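Local coordinates for protein dextranase (Pseudarthrobacter oxydans, PDB 6NZS) that catalyses the endohydrolysis of (1->6)-alpha-D-glucosidic linkages in dextran, as a member of glycosyl hydrolase family 49, at residues 14-22 with 29-37; 100-108 with 147-155. All blocks are in the same frame, centred on the assembly; numbering follows the deposited sequence.

Interaction 1 of 2, residues 14-22 with 29-37; sequences WHDNAVFNT and DEVRRSSFY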
loop_
_atom_site.group_PDB
_atom_site.type_symbol
_atom_site.label_atom_id
_atom_site.label_comp_id
_atom_site.label_asym_id
_atom_site.label_seq_id
_atom_site.Cartn_x
_atom_site.Cartn_y
_atom_site.Cartn_z
ATOM N N TRP A 14 14.929 19.855 0.508
ATOM C CA TRP A 14 16.135 19.062 0.366
ATOM C C TRP A 14 16.526 18.537 1.738
ATOM O O TRP A 14 15.927 18.896 2.750
ATOM C CB TRP A 14 17.267 19.915 -0.226
ATOM C CG TRP A 14 18.367 19.116 -0.819
ATOM C CD1 TRP A 14 19.626 18.951 -0.315
ATOM C CD2 TRP A 14 18.322 18.376 -2.043
ATOM N NE1 TRP A 14 20.363 18.143 -1.145
ATOM C CE2 TRP A 14 19.587 17.776 -2.214
ATOM C CE3 TRP A 14 17.332 18.160 -3.013
ATOM C CZ2 TRP A 14 19.892 16.971 -3.312
ATOM C CZ3 TRP A 14 17.641 17.365 -4.108
ATOM C CH2 TRP A 14 18.910 16.778 -4.243
ATOM N N HIS A 15 17.543 17.674 1.764
ATOM C CA HIS A 15 18.167 17.229 3.010
ATOM C C HIS A 15 19.671 17.379 2.848
ATOM O O HIS A 15 20.285 16.669 2.045
ATOM C CB HIS A 15 17.810 15.774 3.315
ATOM C CG HIS A 15 16.364 15.567 3.632
ATOM N ND1 HIS A 15 15.831 15.792 4.884
ATOM C CD2 HIS A 15 15.329 15.187 2.846
ATOM C CE1 HIS A 15 14.534 15.537 4.859
ATOM N NE2 HIS A 15 14.201 15.181 3.631
ATOM N N ASP A 16 20.269 18.294 3.617
ATOM C CA ASP A 16 21.707 18.511 3.494
ATOM C C ASP A 16 22.510 17.352 4.070
ATOM O O ASP A 16 23.708 17.238 3.781
ATOM C CB ASP A 16 22.111 19.831 4.157
ATOM C CG ASP A 16 21.617 21.048 3.392
ATOM O OD1 ASP A 16 21.258 20.921 2.204
ATOM O OD2 ASP A 16 21.595 22.146 3.987
ATOM N N ASN A 17 21.875 16.496 4.868
ATOM C CA ASN A 17 22.471 15.285 5.404
ATOM C C ASN A 17 22.199 14.061 4.530
ATOM O O ASN A 17 22.280 12.925 5.020
ATOM C CB ASN A 17 21.973 15.049 6.833
ATOM C CG ASN A 17 20.459 14.923 6.914
ATOM O OD1 ASN A 17 19.727 15.585 6.178
ATOM N ND2 ASN A 17 19.985 14.083 7.815
ATOM N N ALA A 18 21.875 14.266 3.255
ATOM C CA ALA A 18 21.625 13.155 2.346
ATOM C C ALA A 18 22.910 12.400 2.033
ATOM O O ALA A 18 24.006 12.973 2.012
ATOM C CB ALA A 18 21.031 13.675 1.039
ATOM N N VAL A 19 22.762 11.100 1.778
ATOM C CA VAL A 19 23.869 10.239 1.379
ATOM C C VAL A 19 23.415 9.328 0.249
ATOM O O VAL A 19 22.242 8.940 0.158
ATOM C CB VAL A 19 24.408 9.380 2.552
ATOM C CG1 VAL A 19 24.950 10.260 3.666
ATOM C CG2 VAL A 19 23.326 8.429 3.069
ATOM N N PHE A 20 24.353 8.977 -0.620
ATOM C CA PHE A 20 24.154 7.882 -1.554
ATOM C C PHE A 20 24.573 6.593 -0.860
ATOM O O PHE A 20 25.675 6.514 -0.305
ATOM C CB PHE A 20 25.002 8.086 -2.809
ATOM C CG PHE A 20 24.541 9.220 -3.684
ATOM C CD1 PHE A 20 23.288 9.198 -4.285
ATOM C CD2 PHE A 20 25.366 10.313 -3.913
ATOM C CE1 PHE A 20 22.865 10.246 -5.095
ATOM C CE2 PHE A 20 24.954 11.365 -4.725
ATOM C CZ PHE A 20 23.699 11.332 -5.320
ATOM N N ASN A 21 23.697 5.590 -0.880
ATOM C CA ASN A 21 23.990 4.327 -0.212
ATOM C C ASN A 21 23.031 3.283 -0.771
ATOM O O ASN A 21 21.822 3.354 -0.513
ATOM C CB ASN A 21 23.824 4.488 1.300
ATOM C CG ASN A 21 24.180 3.234 2.072
ATOM O OD1 ASN A 21 24.071 2.119 1.562
ATOM N ND2 ASN A 21 24.579 3.413 3.335
ATOM N N THR A 22 23.564 2.317 -1.520
ATOM C CA THR A 22 22.771 1.221 -2.063
ATOM C C THR A 22 23.067 -0.105 -1.385
ATOM O O THR A 22 22.574 -1.141 -1.840
ATOM C CB THR A 22 22.976 1.072 -3.571
ATOM O OG1 THR A 22 24.377 0.913 -3.853
ATOM C CG2 THR A 22 22.426 2.277 -4.322
ATOM N N ASP A 29 21.777 10.009 11.530
ATOM C CA ASP A 29 21.631 11.397 11.125
ATOM C C ASP A 29 21.704 11.584 9.614
ATOM O O ASP A 29 21.958 12.700 9.149
ATOM C CB ASP A 29 22.692 12.259 11.817
ATOM C CG ASP A 29 24.117 11.802 11.505
ATOM O OD1 ASP A 29 24.302 10.696 10.943
ATOM O OD2 ASP A 29 25.060 12.558 11.828
ATOM N N GLU A 30 21.484 10.523 8.841
ATOM C CA GLU A 30 21.567 10.561 7.386
ATOM C C GLU A 30 20.217 10.205 6.770
ATOM O O GLU A 30 19.400 9.509 7.378
ATOM C CB GLU A 30 22.627 9.573 6.880
ATOM C CG GLU A 30 24.050 9.927 7.315
ATOM C CD GLU A 30 25.065 8.875 6.912
ATOM O OE1 GLU A 30 24.650 7.745 6.581
ATOM O OE2 GLU A 30 26.280 9.185 6.928
ATOM N N VAL A 31 19.997 10.679 5.543
ATOM C CA VAL A 31 18.818 10.332 4.750
ATOM C C VAL A 31 19.295 9.746 3.428
ATOM O O VAL A 31 20.123 10.353 2.743
ATOM C CB VAL A 31 17.931 11.565 4.489
ATOM C CG1 VAL A 31 16.745 11.188 3.606
ATOM C CG2 VAL A 31 17.445 12.178 5.802
ATOM N N ARG A 32 18.768 8.577 3.064
ATOM C CA ARG A 32 19.162 7.940 1.806
ATOM C C ARG A 32 18.563 8.696 0.621
ATOM O O ARG A 32 17.340 8.850 0.532
ATOM C CB ARG A 32 18.700 6.484 1.778
ATOM C CG ARG A 32 19.511 5.618 0.810
ATOM C CD ARG A 32 18.888 4.230 0.598
ATOM N NE ARG A 32 18.669 3.478 1.835
ATOM C CZ ARG A 32 19.589 2.733 2.446
ATOM N NH1 ARG A 32 20.818 2.635 1.946
ATOM N NH2 ARG A 32 19.274 2.088 3.568
ATOM N N ARG A 33 19.424 9.155 -0.282
ATOM C CA ARG A 33 19.018 9.833 -1.503
ATOM C C ARG A 33 18.979 8.811 -2.633
ATOM O O ARG A 33 19.809 7.904 -2.683
ATOM C CB ARG A 33 20.038 10.922 -1.851
ATOM C CG ARG A 33 19.775 11.609 -3.184
ATOM C CD ARG A 33 20.761 12.729 -3.441
ATOM N NE ARG A 33 20.678 13.150 -4.831
ATOM C CZ ARG A 33 21.482 14.046 -5.389
ATOM N NH1 ARG A 33 22.436 14.619 -4.663
ATOM N NH2 ARG A 33 21.345 14.345 -6.672
ATOM N N SER A 34 18.027 8.967 -3.557
ATOM C CA SER A 34 17.988 8.070 -4.713
ATOM C C SER A 34 19.273 8.147 -5.530
ATOM O O SER A 34 19.715 9.231 -5.924
ATOM C CB SER A 34 16.811 8.411 -5.623
ATOM O OG SER A 34 16.801 7.574 -6.781
ATOM N N SER A 35 19.858 6.978 -5.802
ATOM C CA SER A 35 21.005 6.887 -6.695
ATOM C C SER A 35 20.618 6.953 -8.161
ATOM O O SER A 35 21.499 7.084 -9.017
ATOM C CB SER A 35 21.719 5.554 -6.480
ATOM O OG SER A 35 22.180 5.454 -5.147
ATOM N N PHE A 36 19.328 6.886 -8.477
ATOM C CA PHE A 36 18.909 6.590 -9.834
ATOM C C PHE A 36 18.135 7.695 -10.525
ATOM O O PHE A 36 18.125 7.717 -11.760
ATOM C CB PHE A 36 18.101 5.283 -9.855
ATOM C CG PHE A 36 18.830 4.158 -9.205
ATOM C CD1 PHE A 36 19.879 3.550 -9.865
ATOM C CD2 PHE A 36 18.523 3.746 -7.920
ATOM C CE1 PHE A 36 20.597 2.531 -9.275
ATOM C CE2 PHE A 36 19.242 2.719 -7.329
ATOM C CZ PHE A 36 20.275 2.119 -8.005
ATOM N N TYR A 37 17.511 8.615 -9.787
ATOM C CA TYR A 37 16.672 9.654 -10.380
ATOM C C TYR A 37 16.925 10.993 -9.713
ATOM O O TYR A 37 17.155 11.059 -8.503
ATOM C CB TYR A 37 15.176 9.313 -10.216
ATOM C CG TYR A 37 14.871 7.959 -10.780
ATOM C CD1 TYR A 37 14.712 7.790 -12.145
ATOM C CD2 TYR A 37 14.813 6.833 -9.964
ATOM C CE1 TYR A 37 14.475 6.552 -12.691
ATOM C CE2 TYR A 37 14.577 5.572 -10.504
ATOM C CZ TYR A 37 14.413 5.446 -11.872
ATOM O OH TYR A 37 14.187 4.222 -12.451
HETATM O O HOH W 1 21.584 5.970 -2.640
HETATM O O HOH W 2 25.409 5.774 4.811
#

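Interaction 2 of 2, residues 100-108 with 147-155; sequences VSLRTGQTI and SVEFEPQLY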
loop_
_atom_site.group_PDB
_atom_site.type_symbol
_atom_site.label_atom_id
_atom_site.label_comp_id
_atom_site.label_asym_id
_atom_site.label_seq_id
_atom_site.Cartn_x
_atom_site.Cartn_y
_atom_site.Cartn_z
ATOM N N VAL A 100 12.279 14.686 -14.917
ATOM C CA VAL A 100 12.829 13.493 -14.276
ATOM C C VAL A 100 14.022 13.044 -15.098
ATOM O O VAL A 100 13.895 12.809 -16.307
ATOM C CB VAL A 100 11.807 12.353 -14.152
ATOM C CG1 VAL A 100 12.399 11.242 -13.289
ATOM C CG2 VAL A 100 10.513 12.860 -13.543
ATOM N N SER A 101 15.176 12.929 -14.446
ATOM C CA SER A 101 16.422 12.547 -15.094
ATOM C C SER A 101 16.903 11.222 -14.525
ATOM O O SER A 101 16.903 11.023 -13.303
ATOM C CB SER A 101 17.493 13.611 -14.867
ATOM O OG SER A 101 17.122 14.828 -15.492
ATOM N N LEU A 102 17.314 10.325 -15.415
ATOM C CA LEU A 102 17.895 9.047 -15.033
ATOM C C LEU A 102 19.395 9.253 -14.842
ATOM O O LEU A 102 20.064 9.814 -15.718
ATOM C CB LEU A 102 17.620 8.036 -16.147
ATOM C CG LEU A 102 18.046 6.580 -15.965
ATOM C CD1 LEU A 102 17.451 5.965 -14.698
ATOM C CD2 LEU A 102 17.649 5.765 -17.188
ATOM N N ARG A 103 19.918 8.807 -13.695
ATOM C CA ARG A 103 21.289 9.084 -13.268
ATOM C C ARG A 103 22.284 8.001 -13.662
ATOM O O ARG A 103 23.482 8.166 -13.407
ATOM C CB ARG A 103 21.350 9.227 -11.740
ATOM C CG ARG A 103 20.674 10.464 -11.179
ATOM C CD ARG A 103 20.866 10.577 -9.662
ATOM N NE ARG A 103 22.273 10.555 -9.239
ATOM C CZ ARG A 103 23.062 11.627 -9.176
ATOM N NH1 ARG A 103 22.603 12.823 -9.519
ATOM N NH2 ARG A 103 24.322 11.504 -8.781
ATOM N N THR A 104 21.828 6.898 -14.249
ATOM C CA THR A 104 22.647 5.693 -14.380
ATOM C C THR A 104 23.624 5.737 -15.546
ATOM O O THR A 104 24.505 4.872 -15.618
ATOM C CB THR A 104 21.731 4.500 -14.614
ATOM O OG1 THR A 104 20.954 4.762 -15.789
ATOM C CG2 THR A 104 20.799 4.282 -13.423
ATOM N N GLY A 105 23.488 6.692 -16.457
ATOM C CA GLY A 105 24.201 6.652 -17.715
ATOM C C GLY A 105 23.436 5.991 -18.838
ATOM O O GLY A 105 23.864 6.076 -19.997
ATOM N N GLN A 106 22.325 5.328 -18.536
ATOM C CA GLN A 106 21.470 4.793 -19.577
ATOM C C GLN A 106 20.742 5.932 -20.278
ATOM O O GLN A 106 20.515 7.003 -19.708
ATOM C CB GLN A 106 20.441 3.843 -18.974
ATOM C CG GLN A 106 21.054 2.607 -18.327
ATOM C CD GLN A 106 20.078 1.904 -17.415
ATOM O OE1 GLN A 106 19.542 2.510 -16.496
ATOM N NE2 GLN A 106 19.831 0.625 -17.672
ATOM N N THR A 107 20.376 5.697 -21.533
ATOM C CA THR A 107 19.713 6.719 -22.325
ATOM C C THR A 107 18.404 6.189 -22.888
ATOM O O THR A 107 18.147 4.979 -22.922
ATOM C CB THR A 107 20.609 7.224 -23.455
ATOM O OG1 THR A 107 21.028 6.117 -24.254
ATOM C CG2 THR A 107 21.824 7.954 -22.883
ATOM N N ILE A 108 17.566 7.127 -23.325
ATOM C CA ILE A 108 16.293 6.818 -23.956
ATOM C C ILE A 108 16.232 7.561 -25.282
ATOM O O ILE A 108 16.892 8.583 -25.479
ATOM C CB ILE A 108 15.077 7.180 -23.077
ATOM C CG1 ILE A 108 15.177 8.621 -22.576
ATOM C CG2 ILE A 108 14.965 6.214 -21.908
ATOM C CD1 ILE A 108 13.948 9.087 -21.816
ATOM N N SER A 147 3.882 6.405 -10.869
ATOM C CA SER A 147 5.173 5.791 -11.134
ATOM C C SER A 147 5.696 6.264 -12.487
ATOM O O SER A 147 4.942 6.338 -13.469
ATOM C CB SER A 147 4.980 4.271 -11.170
ATOM O OG SER A 147 6.160 3.624 -11.603
ATOM N N VAL A 148 6.993 6.576 -12.532
ATOM C CA VAL A 148 7.692 7.006 -13.741
ATOM C C VAL A 148 8.661 5.895 -14.140
ATOM O O VAL A 148 9.552 5.530 -13.362
ATOM C CB VAL A 148 8.435 8.331 -13.500
ATOM C CG1 VAL A 148 9.223 8.747 -14.733
ATOM C CG2 VAL A 148 7.449 9.424 -13.084
ATOM N N GLU A 149 8.482 5.345 -15.342
ATOM C CA GLU A 149 9.093 4.062 -15.713
ATOM C C GLU A 149 9.948 4.221 -16.971
ATOM O O GLU A 149 9.432 4.208 -18.095
ATOM C CB GLU A 149 8.006 2.998 -15.869
ATOM C CG GLU A 149 7.021 3.045 -14.696
ATOM C CD GLU A 149 6.212 1.784 -14.472
ATOM O OE1 GLU A 149 6.226 0.866 -15.326
ATOM O OE2 GLU A 149 5.568 1.716 -13.410
ATOM N N PHE A 150 11.258 4.365 -16.783
ATOM C CA PHE A 150 12.180 4.447 -17.911
ATOM C C PHE A 150 12.417 3.042 -18.461
ATOM O O PHE A 150 12.771 2.123 -17.711
ATOM C CB PHE A 150 13.515 5.037 -17.456
ATOM C CG PHE A 150 13.501 6.528 -17.247
ATOM C CD1 PHE A 150 12.923 7.084 -16.111
ATOM C CD2 PHE A 150 14.106 7.366 -18.169
ATOM C CE1 PHE A 150 12.932 8.459 -15.912
ATOM C CE2 PHE A 150 14.115 8.742 -17.975
ATOM C CZ PHE A 150 13.526 9.284 -16.850
ATOM N N GLU A 151 12.224 2.877 -19.770
ATOM C CA GLU A 151 12.386 1.567 -20.400
ATOM C C GLU A 151 13.689 0.843 -20.059
ATOM O O GLU A 151 13.626 -0.366 -19.767
ATOM C CB GLU A 151 12.159 1.677 -21.916
ATOM C CG GLU A 151 11.892 0.339 -22.585
ATOM C CD GLU A 151 11.619 0.492 -24.065
ATOM O OE1 GLU A 151 10.676 1.233 -24.423
ATOM O OE2 GLU A 151 12.354 -0.119 -24.868
ATOM N N PRO A 152 14.869 1.480 -20.058
ATOM C CA PRO A 152 16.098 0.740 -19.716
ATOM C C PRO A 152 16.142 0.219 -18.288
ATOM O O PRO A 152 16.994 -0.631 -17.992
ATOM C CB PRO A 152 17.220 1.762 -19.961
ATOM C CG PRO A 152 16.611 2.828 -20.789
ATOM C CD PRO A 152 15.161 2.863 -20.485
ATOM N N GLN A 153 15.272 0.699 -17.396
ATOM C CA GLN A 153 15.210 0.211 -16.024
ATOM C C GLN A 153 14.306 -1.006 -15.858
ATOM O O GLN A 153 14.328 -1.633 -14.791
ATOM C CB GLN A 153 14.774 1.351 -15.095
ATOM C CG GLN A 153 15.922 2.276 -14.731
ATOM C CD GLN A 153 16.917 1.583 -13.835
ATOM O OE1 GLN A 153 16.539 0.988 -12.828
ATOM N NE2 GLN A 153 18.187 1.616 -14.209
ATOM N N LEU A 154 13.526 -1.362 -16.870
ATOM C CA LEU A 154 12.603 -2.479 -16.740
ATOM C C LEU A 154 13.351 -3.797 -16.635
ATOM O O LEU A 154 14.361 -4.017 -17.309
ATOM C CB LEU A 154 11.663 -2.539 -17.946
ATOM C CG LEU A 154 10.731 -1.341 -18.141
ATOM C CD1 LEU A 154 9.850 -1.543 -19.364
ATOM C CD2 LEU A 154 9.893 -1.129 -16.882
ATOM N N TYR A 155 12.823 -4.688 -15.807
ATOM C CA TYR A 155 13.244 -6.080 -15.764
ATOM C C TYR A 155 11.982 -6.925 -15.632
ATOM O O TYR A 155 10.907 -6.428 -15.274
ATOM C CB TYR A 155 14.204 -6.355 -14.585
ATOM C CG TYR A 155 13.419 -6.596 -13.320
ATOM C CD1 TYR A 155 12.815 -5.535 -12.655
ATOM C CD2 TYR A 155 13.200 -7.886 -12.837
ATOM C CE1 TYR A 155 12.039 -5.737 -11.542
ATOM C CE2 TYR A 155 12.420 -8.100 -11.726
ATOM C CZ TYR A 155 11.839 -7.021 -11.076
ATOM O OH TYR A 155 11.052 -7.225 -9.971
#

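Interaction 1 of 2, residues 14-22 with 29-37
With its CG trans to the backbone N (chi1 175°) and every later torsion extended, Arg-33 reaches straight out between Phe-20 and Trp-14. Phe-20, whose CG lies beside its own backbone N (chi1 -70°), runs alongside the arginine in the same direction. The two strands concerned, 18-20 and 31-33, form a small parallel two-stranded sheet in the N-terminal Ig-like domain. Its ladder begins with Val-31 N giving a hydrogen bond to Asn-17 O and continues from Val-19 N to Val-31 O (2.9 Å) and from Arg-33 N to Val-19 O. Ala-18 shares a face with Val-31, whose CG2 packs over the ring of His-15; its small side chain lets Phe-54 pack there. Val-19, on the other face, lays CG1 against Glu-30 from CB to the carboxylate carbon CD (3.5 Å); Gly-27 N holds OE1.

Side-chain bonds finish both ends. Asn-17, within the type I turn from His-15 to Ala-18, donates from ND2 almost straight (168°) to Asp-29 O at 2.8 Å, and also to Thr-236 OG1. Arg-32, bent at chi3, brings NH1 to within 2.8 Å of Asn-21 O, above the carbonyl plane; Gly-24 O also accepts from this NH1. Asp-38 forms a salt bridge with Arg-33. Without any parallel stack, Trp-14 comes edge-on, CH2 over the centre of one guanidinium face, while the tilted Phe-20 ring brings CZ near the rim of the opposite face, 3.5 Å from Arg-33 CZ.

Interaction 2 of 2, residues 100-108 with 147-155
Phe-150 fills the space between the segments, its CG beside the backbone N and its ring turned so that Leu-102 lies over one face. Leu-102 CB stands 4.2 Å from the ring centroid, 18° off the normal, a CH-pi contact between two side chains that slide past each other in opposite directions. The backbone sets this CB over the ring, and a chi1 of -176°, with CG trans to the backbone N, sends the chain on so that CD2 touches Phe-150 CD2 and CD1 turns to the CG of Gln-153. Val-100 meets the edge of the ring: its carbonyl O lies near the ring plane, 3.6 Å from Phe-150 CZ, and its CG1 packs on CE1. Branched and aromatic residues suit this interior between facing strands, whose axes stand 9.4 Å apart in a beta-sandwich-like arrangement consistent with the Ig-like domain; Val-114, Val-133 and Ile-135 complete the packing.

Ile-108 packs against both Phe-150 and Pro-152, its CD1 against Phe-150 CE2 and its CG2 3.6 Å from Pro-152 CD. Pro-152, in the middle of the 3-10 segment 151-153, has an apolar ring suited to meet this methyl.

Beyond the apolar layer the contact becomes polar. Gln-153, bent at chi2 (-69°), folds its amide back so that NE2 donates to Gln-106 OE1 at 2.8 Å, in the carbonyl plane and on a lone pair, with the two amides nearly perpendicular. Thr-104 OG1 donates to the same oxygen and itself accepts from Gln-106 N in an ST turn. A weak bond runs from Gln-106 NE2 to Pro-152 O, and Asn-184 ND2 donates to Gln-153 OE1. Two donors on one oxygen imply that the Gln-106 amide is fixed in rotation, tying the loop after strand 96-102 to the 3-10 segment beside an otherwise apolar core.

In the fold
Both interactions belong to the N-terminal Ig-like domain, their centres 19 Å apart. Interaction 2 is the more buried, joining facing strands through side chains, whereas interaction 1 is partly buried and pairs two short strands by backbone bonds, with water and charged groups at its margin. Strand 235-238 of the beta-solenoid lies against interaction 1, where Thr-236 meets His-15 and Val-31. The two contacts meet directly: Phe-36 O probably accepts a hydrogen bond from Arg-103 N (2.9 Å), and Tyr-37 OH packs on Gln-153 CG. Asp-38 binds both Arg-33 and Arg-103, which could offset the closeness of their like charges.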